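Local atomic coordinates of carbohydrate-binding protein (Flavonifractor plautii, PDB entry 6N1B), a protein that probably removes the N-acetyl group from the N-acetylgalactosamine of the blood group A antigen, and binds blood group B trisaccharide in its sugar pocket. Residues S91-G94 / V95-V98; M123-A127 / E128-M132; K176-S179 / D180-Q184; I209-D213 / F214-F218; E393-F396 / V397-M400. One frame throughout, in Å; residues are numbered along the deposited sequence. Where two conformers were deposited one is given.

Contact 1. Residues S91-G94 / V95-V98; sequences SSDG and VHWV
Trp97 lays the six-membered ring of its indole against the CB of Ser91, a CH-pi contact over one face in which Ser91 CB sits 3.4 Å from Trp97 CE3, offset toward the rim. The Ser-x-Asp-Gly-x-x-Trp sequence of this tight loop after strand 87-91 resembles the Asp-box turns that join blade strands in beta-propellers. With OG anti to the backbone N (chi1 180°), the serine hydroxyl points into the loop and is gripped three times. As the acceptor of an ST turn Ser91 OG takes Asp93 N at 3.0 Å, it also accepts from Gly94 N, and it donates to His96 O over 2.7 Å from above the carbonyl plane. Asp93 OD1 accepts two successive backbone amides, His96 N at 2.8 Å on the syn side and Val95 N at 2.9 Å from above the carboxylate. These bonds, together with the one from the His96 ring, fix the rotation of the carboxylate. Beyond the loop, Trp97 NE1 is held by Gln36 OE1 and its ring stacks on Phe38, while Gly94 O receives Trp355 NE1. A water joins Ser92 N to His96 O. His96 ND1 donates to Asp93 OD2 across 2.7 Å, nearly straight, with the oxygen in the plane of the imidazole.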
loop_
_atom_site.group_PDB
_atom_site.type_symbol
_atom_site.label_atom_id
_atom_site.label_comp_id
_atom_site.label_asym_id
_atom_site.label_seq_id
_atom_site.Cartn_x
_atom_site.Cartn_y
_atom_site.Cartn_z
ATOM N N SER A 91 5.827 -15.153 -1.792
ATOM C CA SER A 91 4.956 -16.161 -2.298
ATOM C C SER A 91 5.409 -16.593 -3.645
ATOM O O SER A 91 6.000 -15.805 -4.397
ATOM C CB SER A 91 3.501 -15.549 -2.361
ATOM O OG SER A 91 2.612 -16.494 -2.857
ATOM N N SER A 92 5.045 -17.821 -4.019
ATOM C CA SER A 92 5.157 -18.289 -5.370
ATOM C C SER A 92 3.911 -18.108 -6.264
ATOM O O SER A 92 3.954 -18.392 -7.434
ATOM C CB SER A 92 5.618 -19.742 -5.409
ATOM O OG SER A 92 4.638 -20.505 -4.838
ATOM N N ASP A 93 2.817 -17.672 -5.651
ATOM C CA ASP A 93 1.552 -17.605 -6.338
ATOM C C ASP A 93 0.694 -16.328 -6.117
ATOM O O ASP A 93 -0.313 -16.141 -6.790
ATOM C CB ASP A 93 0.733 -18.882 -6.089
ATOM C CG ASP A 93 0.372 -19.130 -4.628
ATOM O OD1 ASP A 93 0.534 -18.242 -3.778
ATOM O OD2 ASP A 93 -0.020 -20.281 -4.326
ATOM N N GLY A 94 1.093 -15.460 -5.193
ATOM C CA GLY A 94 0.229 -14.347 -4.857
ATOM C C GLY A 94 -0.974 -14.640 -4.010
ATOM O O GLY A 94 -1.802 -13.788 -3.893
ATOM N N VAL A 95 -0.996 -15.829 -3.395
ATOM C CA VAL A 95 -2.064 -16.295 -2.607
ATOM C C VAL A 95 -1.649 -16.799 -1.245
ATOM O O VAL A 95 -2.244 -16.438 -0.217
ATOM C CB VAL A 95 -2.946 -17.362 -3.346
ATOM C CG1 VAL A 95 -4.045 -17.951 -2.457
ATOM C CG2 VAL A 95 -3.531 -16.794 -4.618
ATOM N N HIS A 96 -0.698 -17.717 -1.283
ATOM C CA HIS A 96 -0.184 -18.337 -0.081
ATOM C C HIS A 96 1.126 -17.662 0.270
ATOM O O HIS A 96 2.099 -17.766 -0.485
ATOM C CB HIS A 96 0.020 -19.848 -0.325
ATOM C CG HIS A 96 -1.224 -20.509 -0.805
ATOM N ND1 HIS A 96 -1.460 -20.761 -2.130
ATOM C CD2 HIS A 96 -2.350 -20.859 -0.123
ATOM C CE1 HIS A 96 -2.661 -21.345 -2.226
ATOM N NE2 HIS A 96 -3.220 -21.409 -1.015
ATOM N N TRP A 97 1.188 -16.958 1.361
ATOM C CA TRP A 97 2.321 -16.111 1.724
ATOM C C TRP A 97 3.084 -16.807 2.850
ATOM O O TRP A 97 2.475 -17.396 3.782
ATOM C CB TRP A 97 1.777 -14.768 2.211
ATOM C CG TRP A 97 1.077 -13.992 1.146
ATOM C CD1 TRP A 97 -0.275 -13.937 0.916
ATOM C CD2 TRP A 97 1.686 -13.251 0.104
ATOM N NE1 TRP A 97 -0.559 -13.236 -0.227
ATOM C CE2 TRP A 97 0.636 -12.765 -0.748
ATOM C CE3 TRP A 97 3.008 -12.958 -0.249
ATOM C CZ2 TRP A 97 0.918 -11.968 -1.848
ATOM C CZ3 TRP A 97 3.232 -12.149 -1.303
ATOM C CH2 TRP A 97 2.226 -11.677 -2.139
ATOM N N VAL A 98 4.400 -16.682 2.827
ATOM C CA VAL A 98 5.250 -17.224 3.869
ATOM C C VAL A 98 6.282 -16.195 4.333
ATOM O O VAL A 98 6.647 -15.289 3.556
ATOM C CB VAL A 98 5.997 -18.490 3.353
ATOM C CG1 VAL A 98 5.030 -19.583 3.019
ATOM C CG2 VAL A 98 6.939 -18.215 2.197
HETATM O O HOH W 1 3.835 -19.473 -1.859
#

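Contact 2. Residues M123-A127 / E128-M132; sequences MVYNA and EYDAM. With GOL (glycerol), chain H.
The Tyr125 hydroxyl donates to Asp130, OH to OD1 over 2.6 Å, meeting the carboxylate on its anti side with ring and carboxylate planes almost perpendicular. Met132 crosses the tyrosine at about a right angle: its SD lies 3.9 Å from Tyr125 CB, at the edge of the ring, a Met-aromatic contact. At the turn, Asn126 and Tyr129 run side by side, and Asn126 OD1 accepts Tyr129 N at 3.1 Å from above its carbonyl plane. The backbone sets these partners in place, with Asn126 N to Ala131 O at 2.8 Å and the return bond from Ala131 N to Asn126 O at 3.1 Å. A glycerol, probably from the crystallisation liquor, accepts from Ala127 N and Glu128 N. Further out, Trp64 meets the Tyr125 ring edge to face, and Tyr129 stacks on Trp174 and bonds to its carbonyl. Strands 116-126 and 131-140 form an antiparallel beta hairpin, and Asp130 and Ala131, both facing Asn126, make its G1 bulge.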
loop_
_atom_site.group_PDB
_atom_site.type_symbol
_atom_site.label_atom_id
_atom_site.label_comp_id
_atom_site.label_asym_id
_atom_site.label_seq_id
_atom_site.Cartn_x
_atom_site.Cartn_y
_atom_site.Cartn_z
ATOM N N MET A 123 6.554 -0.844 -1.404
ATOM C CA MET A 123 7.869 -1.428 -1.725
ATOM C C MET A 123 8.037 -1.472 -3.238
ATOM O O MET A 123 7.128 -1.794 -4.010
ATOM C CB MET A 123 7.920 -2.818 -1.115
ATOM C CG MET A 123 9.204 -3.616 -1.323
ATOM S SD MET A 123 9.366 -5.016 -0.246
ATOM C CE MET A 123 8.100 -6.069 -0.905
ATOM N N VAL A 124 9.290 -1.176 -3.614
ATOM C CA VAL A 124 9.742 -1.172 -5.009
ATOM C C VAL A 124 10.915 -2.121 -5.215
ATOM O O VAL A 124 11.803 -2.145 -4.386
ATOM C CB VAL A 124 10.169 0.259 -5.373
ATOM C CG1 VAL A 124 10.479 0.417 -6.872
ATOM C CG2 VAL A 124 9.112 1.201 -5.070
ATOM N N TYR A 125 10.904 -2.828 -6.336
ATOM C CA TYR A 125 12.100 -3.529 -6.801
ATOM C C TYR A 125 12.993 -2.600 -7.590
ATOM O O TYR A 125 12.539 -1.934 -8.522
ATOM C CB TYR A 125 11.707 -4.708 -7.681
ATOM C CG TYR A 125 12.898 -5.450 -8.237
ATOM C CD1 TYR A 125 13.761 -6.097 -7.392
ATOM C CD2 TYR A 125 13.168 -5.436 -9.569
ATOM C CE1 TYR A 125 14.855 -6.775 -7.828
ATOM C CE2 TYR A 125 14.278 -6.140 -10.093
ATOM C CZ TYR A 125 15.145 -6.779 -9.236
ATOM O OH TYR A 125 16.275 -7.407 -9.754
ATOM N N ASN A 126 14.234 -2.490 -7.151
ATOM C CA ASN A 126 15.259 -1.671 -7.801
ATOM C C ASN A 126 16.136 -2.655 -8.658
ATOM O O ASN A 126 16.909 -3.405 -8.120
ATOM C CB ASN A 126 16.113 -0.968 -6.747
ATOM C CG ASN A 126 17.084 -0.003 -7.367
ATOM O OD1 ASN A 126 17.754 -0.348 -8.324
ATOM N ND2 ASN A 126 17.270 1.178 -6.726
ATOM N N ALA A 127 15.884 -2.615 -9.944
ATOM C CA ALA A 127 16.607 -3.555 -10.856
ATOM C C ALA A 127 18.079 -3.291 -10.890
ATOM O O ALA A 127 18.876 -4.222 -10.977
ATOM C CB ALA A 127 15.973 -3.473 -12.257
ATOM N N GLU A 128 18.484 -2.027 -10.892
ATOM C CA GLU A 128 19.899 -1.737 -10.982
ATOM C C GLU A 128 20.717 -2.297 -9.825
ATOM O O GLU A 128 21.852 -2.645 -10.002
ATOM C CB GLU A 128 20.038 -0.166 -11.067
ATOM C CG GLU A 128 21.431 0.349 -11.234
ATOM C CD GLU A 128 21.779 0.360 -12.700
ATOM O OE1 GLU A 128 20.816 0.195 -13.535
ATOM O OE2 GLU A 128 22.959 0.599 -12.977
ATOM N N TYR A 129 20.124 -2.331 -8.629
ATOM C CA TYR A 129 20.793 -2.802 -7.468
ATOM C C TYR A 129 20.365 -4.246 -7.120
ATOM O O TYR A 129 20.891 -4.816 -6.106
ATOM C CB TYR A 129 20.514 -1.870 -6.257
ATOM C CG TYR A 129 21.256 -0.577 -6.366
ATOM C CD1 TYR A 129 20.844 0.456 -7.291
ATOM C CD2 TYR A 129 22.312 -0.300 -5.557
ATOM C CE1 TYR A 129 21.484 1.677 -7.335
ATOM C CE2 TYR A 129 23.021 0.948 -5.629
ATOM C CZ TYR A 129 22.578 1.921 -6.491
ATOM O OH TYR A 129 23.234 3.142 -6.566
ATOM N N ASP A 130 19.395 -4.820 -7.841
ATOM C CA ASP A 130 18.758 -6.087 -7.592
ATOM C C ASP A 130 18.339 -6.188 -6.083
ATOM O O ASP A 130 18.731 -7.117 -5.358
ATOM C CB ASP A 130 19.683 -7.206 -7.989
ATOM C CG ASP A 130 19.021 -8.566 -7.938
ATOM O OD1 ASP A 130 17.815 -8.715 -8.171
ATOM O OD2 ASP A 130 19.836 -9.577 -7.805
ATOM N N ALA A 131 17.603 -5.198 -5.653
ATOM C CA ALA A 131 17.298 -4.991 -4.213
ATOM C C ALA A 131 15.875 -4.474 -4.080
ATOM O O ALA A 131 15.397 -3.782 -4.997
ATOM C CB ALA A 131 18.244 -3.993 -3.567
ATOM N N MET A 132 15.200 -4.816 -3.005
ATOM C CA MET A 132 13.924 -4.213 -2.629
ATOM C C MET A 132 14.138 -3.018 -1.726
ATOM O O MET A 132 14.985 -2.984 -0.845
ATOM C CB MET A 132 13.042 -5.254 -1.873
ATOM C CG MET A 132 12.598 -6.469 -2.743
ATOM S SD MET A 132 11.438 -6.024 -4.008
ATOM C CE MET A 132 11.279 -7.659 -4.740
HETATM C C1 GOL H . 16.496 2.377 -11.253
HETATM O O1 GOL H . 17.765 2.525 -11.069
HETATM C C2 GOL H . 15.770 1.078 -11.531
HETATM O O2 GOL H . 16.658 0.001 -11.832
HETATM C C3 GOL H . 14.612 0.807 -10.616
HETATM O O3 GOL H . 14.108 -0.528 -10.887
#

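Contact 3. Residues K176-S179 / D180-Q184; sequences KPTS and DAERQ
The backbone folds back through a type I beta turn in which Glu182 N reaches Ser179 O at 3.0 Å, overlapped by a second turn with Arg183 N on Asp180 O at 2.9 Å and then by an inverse gamma turn centred on Arg183, whose bond from Gln184 N to Glu182 O is weak. Ser179 adds its own hydroxyl to the first amide, OG to Glu182 N at 3.2 Å, so one N-H is shared between two acceptors of a single residue. Glu182 stretches back beyond CG, its chain extended (chi2 -175°), and brings OE1 to Thr178. Thr178 N donates to Glu182 OE1 over 2.8 Å on the anti side, and Thr178 OG1 to the same oxygen over 3.0 Å from well above the carboxylate plane. Both approach from the same face of the carboxylate, which ties Thr178 to Glu182 across the turn. Pro177 packs its CB 3.7 Å from Glu182 CB and also touches Arg183 CG. The arginine turns its guanidinium away to the neighbouring hairpin, donating to the carbonyl oxygens of Tyr129 and Asp130. Gln184 NE2 bonds to Ala181 O in the carbonyl plane. A water bridges Lys176 O and Glu182 OE1, donating to both, 2.9 Å from OE1.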
loop_
_atom_site.group_PDB
_atom_site.type_symbol
_atom_site.label_atom_id
_atom_site.label_comp_id
_atom_site.label_asym_id
_atom_site.label_seq_id
_atom_site.Cartn_x
_atom_site.Cartn_y
_atom_site.Cartn_z
ATOM N N LYS A 176 26.712 1.264 -5.737
ATOM C CA LYS A 176 26.407 -0.079 -6.161
ATOM C C LYS A 176 27.463 -1.035 -5.552
ATOM O O LYS A 176 28.676 -0.792 -5.642
ATOM C CB LYS A 176 26.471 -0.138 -7.700
ATOM C CG LYS A 176 25.381 0.547 -8.478
ATOM C CD LYS A 176 25.457 0.050 -9.948
ATOM C CE LYS A 176 24.633 0.954 -10.799
ATOM N NZ LYS A 176 25.225 2.300 -11.001
ATOM N N PRO A 177 26.992 -2.184 -5.037
ATOM C CA PRO A 177 27.917 -3.185 -4.559
ATOM C C PRO A 177 28.840 -3.687 -5.645
ATOM O O PRO A 177 28.348 -3.874 -6.803
ATOM C CB PRO A 177 27.043 -4.349 -4.048
ATOM C CG PRO A 177 25.743 -3.736 -3.831
ATOM C CD PRO A 177 25.604 -2.556 -4.774
ATOM N N THR A 178 30.071 -4.023 -5.258
ATOM C CA THR A 178 30.991 -4.495 -6.289
ATOM C C THR A 178 31.414 -5.902 -5.990
ATOM O O THR A 178 32.266 -6.432 -6.700
ATOM C CB THR A 178 32.188 -3.612 -6.337
ATOM O OG1 THR A 178 32.897 -3.637 -5.092
ATOM C CG2 THR A 178 31.884 -2.179 -6.729
ATOM N N SER A 179 30.781 -6.570 -5.013
ATOM C CA SER A 179 31.001 -7.961 -4.676
ATOM C C SER A 179 29.796 -8.439 -3.994
ATOM O O SER A 179 29.002 -7.662 -3.448
ATOM C CB SER A 179 32.220 -8.115 -3.697
ATOM O OG SER A 179 31.942 -7.481 -2.460
ATOM N N ASP A 180 29.702 -9.760 -3.893
ATOM C CA ASP A 180 28.630 -10.351 -3.051
ATOM C C ASP A 180 28.706 -9.944 -1.610
ATOM O O ASP A 180 27.675 -9.693 -0.981
ATOM C CB ASP A 180 28.603 -11.861 -3.247
ATOM C CG ASP A 180 27.244 -12.398 -3.047
ATOM O OD1 ASP A 180 26.320 -12.157 -3.986
ATOM O OD2 ASP A 180 27.205 -12.914 -1.936
ATOM N N ALA A 181 29.927 -9.819 -1.039
ATOM C CA ALA A 181 30.083 -9.385 0.328
ATOM C C ALA A 181 29.538 -7.975 0.546
ATOM O O ALA A 181 29.137 -7.630 1.688
ATOM C CB ALA A 181 31.539 -9.475 0.770
ATOM N N GLU A 182 29.495 -7.107 -0.490
ATOM C CA GLU A 182 28.925 -5.801 -0.319
ATOM C C GLU A 182 27.416 -5.789 -0.449
ATOM O O GLU A 182 26.755 -4.762 -0.134
ATOM C CB GLU A 182 29.539 -4.831 -1.312
ATOM C CG GLU A 182 30.923 -4.383 -0.884
ATOM C CD GLU A 182 31.565 -3.290 -1.799
ATOM O OE1 GLU A 182 31.016 -2.982 -2.863
ATOM O OE2 GLU A 182 32.587 -2.731 -1.373
ATOM N N ARG A 183 26.798 -6.907 -0.821
ATOM C CA ARG A 183 25.320 -7.036 -0.870
ATOM C C ARG A 183 24.813 -7.469 0.491
ATOM O O ARG A 183 24.204 -8.502 0.676
ATOM C CB ARG A 183 24.846 -7.990 -1.937
ATOM C CG ARG A 183 25.160 -7.591 -3.344
ATOM C CD ARG A 183 24.643 -8.586 -4.429
ATOM N NE ARG A 183 23.254 -8.938 -4.299
ATOM C CZ ARG A 183 22.270 -8.195 -4.713
ATOM N NH1 ARG A 183 22.553 -7.051 -5.375
ATOM N NH2 ARG A 183 21.041 -8.504 -4.457
ATOM N N GLN A 184 25.065 -6.586 1.457
ATOM C CA GLN A 184 24.628 -6.765 2.846
ATOM C C GLN A 184 24.118 -5.439 3.395
ATOM O O GLN A 184 24.427 -4.386 2.826
ATOM C CB GLN A 184 25.756 -7.297 3.706
ATOM C CG GLN A 184 26.348 -8.619 3.299
ATOM C CD GLN A 184 27.351 -9.159 4.345
ATOM O OE1 GLN A 184 26.977 -9.649 5.432
ATOM N NE2 GLN A 184 28.607 -9.114 3.996
HETATM O O HOH W 2 30.549 -0.209 -3.525
#

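Contact 4. Residues I209-D213 / F214-F218; sequences IVYDD and FRDVF
Tyr211 and Asp212 both carry CG opposite the backbone N (chi1 -177° and 174°), which sends the tyrosine toward Phe218 on one face of the hairpin and the aspartate toward Arg215 on the other. Tyr211 turns the edge of its ring to the face of Phe218, a T-shaped pair with planes at 63° and CD1 above the centre of the phenylalanine ring. At the far end of the ring Tyr211 OH donates to Asp216 OD1 at 2.7 Å on the anti side. On the other face the Asp212 carboxylate gathers four donors. Asp212 OD1 accepts Phe214 N at 2.8 Å and Arg215 N at 3.0 Å. Asp212 OD2 takes both NE and NH2 of Arg215, at 2.7 and 2.9 Å, and lies in the guanidinium plane. Tyr242 OH holds the remaining arginine nitrogen, NH1. Asp216 and Val217 both face Asp212, a G1 beta bulge between strands 207-212 and 217-224. The salt bridge probably keeps Asp212 ionised. Asp213 and Asp216, by contrast, lie side by side with their OD1 atoms 3.0 Å apart, a closeness that probably raises the proton affinity of the pair, partly offset at Asp216 by the tyrosine hydroxyl.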
loop_
_atom_site.group_PDB
_atom_site.type_symbol
_atom_site.label_atom_id
_atom_site.label_comp_id
_atom_site.label_asym_id
_atom_site.label_seq_id
_atom_site.Cartn_x
_atom_site.Cartn_y
_atom_site.Cartn_z
ATOM N N ILE A 209 5.556 4.583 -4.584
ATOM C CA ILE A 209 6.731 4.861 -5.413
ATOM C C ILE A 209 6.738 4.067 -6.699
ATOM O O ILE A 209 6.391 2.881 -6.698
ATOM C CB ILE A 209 7.997 4.586 -4.556
ATOM C CG1 ILE A 209 8.104 5.445 -3.331
ATOM C CG2 ILE A 209 9.252 4.780 -5.441
ATOM C CD1 ILE A 209 7.254 5.075 -2.093
ATOM N N VAL A 210 7.113 4.708 -7.773
ATOM C CA VAL A 210 7.336 4.104 -9.097
ATOM C C VAL A 210 8.620 4.669 -9.649
ATOM O O VAL A 210 8.915 5.850 -9.545
ATOM C CB VAL A 210 6.163 4.419 -10.066
ATOM C CG1 VAL A 210 6.473 4.004 -11.522
ATOM C CG2 VAL A 210 4.892 3.802 -9.596
ATOM N N TYR A 211 9.413 3.786 -10.270
ATOM C CA TYR A 211 10.524 4.222 -11.142
ATOM C C TYR A 211 10.054 4.440 -12.518
ATOM O O TYR A 211 9.559 3.560 -13.193
ATOM C CB TYR A 211 11.668 3.198 -11.100
ATOM C CG TYR A 211 12.832 3.740 -11.962
ATOM C CD1 TYR A 211 13.647 4.719 -11.437
ATOM C CD2 TYR A 211 13.094 3.276 -13.239
ATOM C CE1 TYR A 211 14.712 5.251 -12.182
ATOM C CE2 TYR A 211 14.157 3.753 -13.995
ATOM C CZ TYR A 211 14.918 4.752 -13.486
ATOM O OH TYR A 211 15.998 5.281 -14.166
ATOM N N ASP A 212 10.136 5.730 -12.981
ATOM C CA ASP A 212 9.821 6.111 -14.334
ATOM C C ASP A 212 11.100 5.865 -15.232
ATOM O O ASP A 212 12.070 6.621 -15.079
ATOM C CB ASP A 212 9.386 7.571 -14.376
ATOM C CG ASP A 212 9.151 8.187 -15.766
ATOM O OD1 ASP A 212 9.680 7.735 -16.722
ATOM O OD2 ASP A 212 8.380 9.250 -15.812
ATOM N N ASP A 213 11.054 4.834 -16.033
ATOM C CA ASP A 213 12.168 4.461 -16.899
ATOM C C ASP A 213 12.252 5.282 -18.191
ATOM O O ASP A 213 13.151 5.008 -18.981
ATOM C CB ASP A 213 12.091 2.956 -17.185
ATOM C CG ASP A 213 13.387 2.331 -17.658
ATOM O OD1 ASP A 213 14.520 2.891 -17.527
ATOM O OD2 ASP A 213 13.194 1.208 -18.152
ATOM N N PHE A 214 11.307 6.203 -18.415
ATOM C CA PHE A 214 11.403 7.110 -19.562
ATOM C C PHE A 214 12.299 8.310 -19.166
ATOM O O PHE A 214 13.393 8.457 -19.693
ATOM C CB PHE A 214 10.040 7.579 -20.038
ATOM C CG PHE A 214 9.312 6.509 -20.766
ATOM C CD1 PHE A 214 8.676 5.433 -20.136
ATOM C CD2 PHE A 214 9.075 6.628 -22.123
ATOM C CE1 PHE A 214 8.048 4.468 -20.847
ATOM C CE2 PHE A 214 8.357 5.649 -22.832
ATOM C CZ PHE A 214 7.803 4.625 -22.192
ATOM N N ARG A 215 11.840 9.092 -18.207
ATOM C CA ARG A 215 12.585 10.241 -17.668
ATOM C C ARG A 215 13.769 9.803 -16.812
ATOM O O ARG A 215 14.645 10.625 -16.558
ATOM C CB ARG A 215 11.616 11.185 -16.961
ATOM C CG ARG A 215 10.728 12.050 -17.871
ATOM C CD ARG A 215 9.632 12.716 -17.179
ATOM N NE ARG A 215 8.781 11.941 -16.198
ATOM C CZ ARG A 215 8.037 12.570 -15.290
ATOM N NH1 ARG A 215 7.850 13.978 -15.426
ATOM N NH2 ARG A 215 7.221 11.744 -14.747
ATOM N N ASP A 216 13.731 8.569 -16.251
ATOM C CA ASP A 216 14.738 8.014 -15.400
ATOM C C ASP A 216 14.811 8.761 -14.086
ATOM O O ASP A 216 15.731 9.480 -13.708
ATOM C CB ASP A 216 16.062 7.871 -16.080
ATOM C CG ASP A 216 16.017 6.783 -17.124
ATOM O OD1 ASP A 216 15.480 5.680 -16.782
ATOM O OD2 ASP A 216 16.433 6.941 -18.279
ATOM N N VAL A 217 13.698 8.566 -13.324
ATOM C CA VAL A 217 13.511 9.279 -12.039
ATOM C C VAL A 217 12.553 8.401 -11.155
ATOM O O VAL A 217 11.624 7.783 -11.758
ATOM C CB VAL A 217 12.948 10.707 -12.296
ATOM C CG1 VAL A 217 11.546 10.720 -12.900
ATOM C CG2 VAL A 217 13.050 11.584 -11.064
ATOM N N PHE A 218 12.793 8.383 -9.874
ATOM C CA PHE A 218 11.801 7.839 -8.960
ATOM C C PHE A 218 10.728 8.896 -8.670
ATOM O O PHE A 218 11.074 10.095 -8.493
ATOM C CB PHE A 218 12.460 7.372 -7.630
ATOM C CG PHE A 218 13.402 6.210 -7.794
ATOM C CD1 PHE A 218 14.694 6.345 -8.248
ATOM C CD2 PHE A 218 12.937 4.923 -7.517
ATOM C CE1 PHE A 218 15.551 5.277 -8.358
ATOM C CE2 PHE A 218 13.819 3.830 -7.633
ATOM C CZ PHE A 218 15.105 4.040 -8.063
HETATM O O HOH W 3 14.769 6.077 -20.806
#

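Contact 5. Residues E393-F396 / V397-M400; sequences ENSF and VEMM
Asn394 slants across the start of Glu398, its OD1 3.8 Å from Glu398 CB; ND2 is bound elsewhere, to Ala28 O. Next, Ser395 is the N-cap at the junction of strand 385-395 and helix 396-404. Its OG accepts Glu398 N at 3.0 Å in a nearly straight bond, and donates to a water that also takes Val397 N. Its carbonyl begins the regular helical bonding, Ser395 O receiving Met399 N at 2.9 Å. Phe396 then opens the helix and continues the pattern with Met400 N on its carbonyl O. Its CG is anti to the backbone N (chi1 174°), and the ring meets Met399 and Met400. Met400 CG sits over one face, 3.6 Å from Phe396 CZ, a CH-pi contact, and the sulfur follows obliquely in a Met-aromatic contact. Met399, bent at its last torsion, brings CE to 3.5 Å from Phe396 CD1. Met352 of strand 351-361 also touches Phe396 and Met399. The chemistry thus divides: the serine hydroxyl and water satisfy amides of the first helical turn, while sulfur and aromatic groups pack its buried side against strand 351-361.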
loop_
_atom_site.group_PDB
_atom_site.type_symbol
_atom_site.label_atom_id
_atom_site.label_comp_id
_atom_site.label_asym_id
_atom_site.label_seq_id
_atom_site.Cartn_x
_atom_site.Cartn_y
_atom_site.Cartn_z
ATOM N N GLU A 393 -9.968 -9.593 -8.875
ATOM C CA GLU A 393 -9.301 -9.663 -10.157
ATOM C C GLU A 393 -10.297 -9.471 -11.271
ATOM O O GLU A 393 -11.498 -9.862 -11.104
ATOM C CB GLU A 393 -8.701 -11.095 -10.330
ATOM C CG GLU A 393 -7.753 -11.281 -11.546
ATOM C CD GLU A 393 -7.308 -12.776 -11.610
ATOM O OE1 GLU A 393 -6.469 -13.147 -10.738
ATOM O OE2 GLU A 393 -7.809 -13.443 -12.522
ATOM N N ASN A 394 -9.865 -8.988 -12.434
ATOM C CA ASN A 394 -10.719 -9.060 -13.630
ATOM C C ASN A 394 -9.789 -8.834 -14.839
ATOM O O ASN A 394 -8.682 -8.253 -14.685
ATOM C CB ASN A 394 -11.843 -7.981 -13.621
ATOM C CG ASN A 394 -13.036 -8.339 -14.474
ATOM O OD1 ASN A 394 -13.036 -9.413 -15.163
ATOM N ND2 ASN A 394 -14.058 -7.527 -14.399
ATOM N N SER A 395 -10.297 -9.174 -16.014
ATOM C CA SER A 395 -9.754 -8.672 -17.252
ATOM C C SER A 395 -9.743 -7.133 -17.210
ATOM O O SER A 395 -10.750 -6.552 -16.781
ATOM C CB SER A 395 -10.682 -9.160 -18.420
ATOM O OG SER A 395 -10.812 -8.350 -19.459
ATOM N N PHE A 396 -8.664 -6.561 -17.662
ATOM C CA PHE A 396 -8.598 -5.077 -17.745
ATOM C C PHE A 396 -9.736 -4.555 -18.654
ATOM O O PHE A 396 -10.452 -3.588 -18.251
ATOM C CB PHE A 396 -7.251 -4.672 -18.330
ATOM C CG PHE A 396 -7.176 -3.161 -18.572
ATOM C CD1 PHE A 396 -6.956 -2.317 -17.553
ATOM C CD2 PHE A 396 -7.323 -2.634 -19.843
ATOM C CE1 PHE A 396 -6.841 -0.893 -17.780
ATOM C CE2 PHE A 396 -7.296 -1.282 -20.030
ATOM C CZ PHE A 396 -7.073 -0.454 -19.005
ATOM N N VAL A 397 -9.999 -5.213 -19.786
ATOM C CA VAL A 397 -11.035 -4.724 -20.668
ATOM C C VAL A 397 -12.395 -4.836 -19.995
ATOM O O VAL A 397 -13.205 -3.904 -20.079
ATOM C CB VAL A 397 -10.979 -5.479 -22.038
ATOM C CG1 VAL A 397 -12.189 -5.260 -22.883
ATOM C CG2 VAL A 397 -9.701 -5.121 -22.777
ATOM N N GLU A 398 -12.686 -5.982 -19.352
ATOM C CA GLU A 398 -13.991 -6.084 -18.746
ATOM C C GLU A 398 -14.187 -5.093 -17.595
ATOM O O GLU A 398 -15.281 -4.526 -17.402
ATOM C CB GLU A 398 -14.251 -7.556 -18.234
ATOM C CG GLU A 398 -14.346 -8.532 -19.376
ATOM C CD GLU A 398 -15.549 -8.402 -20.240
ATOM O OE1 GLU A 398 -16.567 -7.770 -19.883
ATOM O OE2 GLU A 398 -15.526 -9.050 -21.353
ATOM N N MET A 399 -13.122 -4.869 -16.850
ATOM C CA MET A 399 -13.142 -3.867 -15.792
ATOM C C MET A 399 -13.514 -2.487 -16.376
ATOM O O MET A 399 -14.409 -1.780 -15.843
ATOM C CB MET A 399 -11.818 -3.794 -15.121
ATOM C CG MET A 399 -11.695 -2.673 -14.053
ATOM S SD MET A 399 -9.947 -2.304 -13.668
ATOM C CE MET A 399 -9.435 -1.570 -15.168
ATOM N N MET A 400 -12.801 -2.093 -17.429
ATOM C CA MET A 400 -13.054 -0.768 -18.092
ATOM C C MET A 400 -14.504 -0.680 -18.602
ATOM O O MET A 400 -15.126 0.371 -18.450
ATOM C CB MET A 400 -12.089 -0.592 -19.216
ATOM C CG MET A 400 -10.633 -0.408 -18.778
ATOM S SD MET A 400 -10.295 1.079 -17.823
ATOM C CE MET A 400 -10.319 2.294 -19.138
HETATM O O HOH W 4 -8.271 -7.575 -20.678
#

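Contacts 1, 2, 4 and 5 are all partly buried; contact 3 alone lies on the surface, a loop held mainly by hydrogen bonds and joined to contact 2 through Arg183. Contacts 2 and 4 are closely alike: each is an antiparallel hairpin closed by a G1 bulge, with a tyrosine-aspartate bond on one face. They sit in neighbouring sheets and touch, Val124 packing on Ile209 and Asn126 on Phe218. Methionine, isoleucine and aromatic side chains pack on their strands, beside the buried Asn126 and Asp212, and contact 4 alone has a salt bridge. Contact 1 combines a polar turn with a buried tryptophan. Contact 5, about 42 Å from contact 3 between centres, is the one helical start, and its buried side is sulfur-rich.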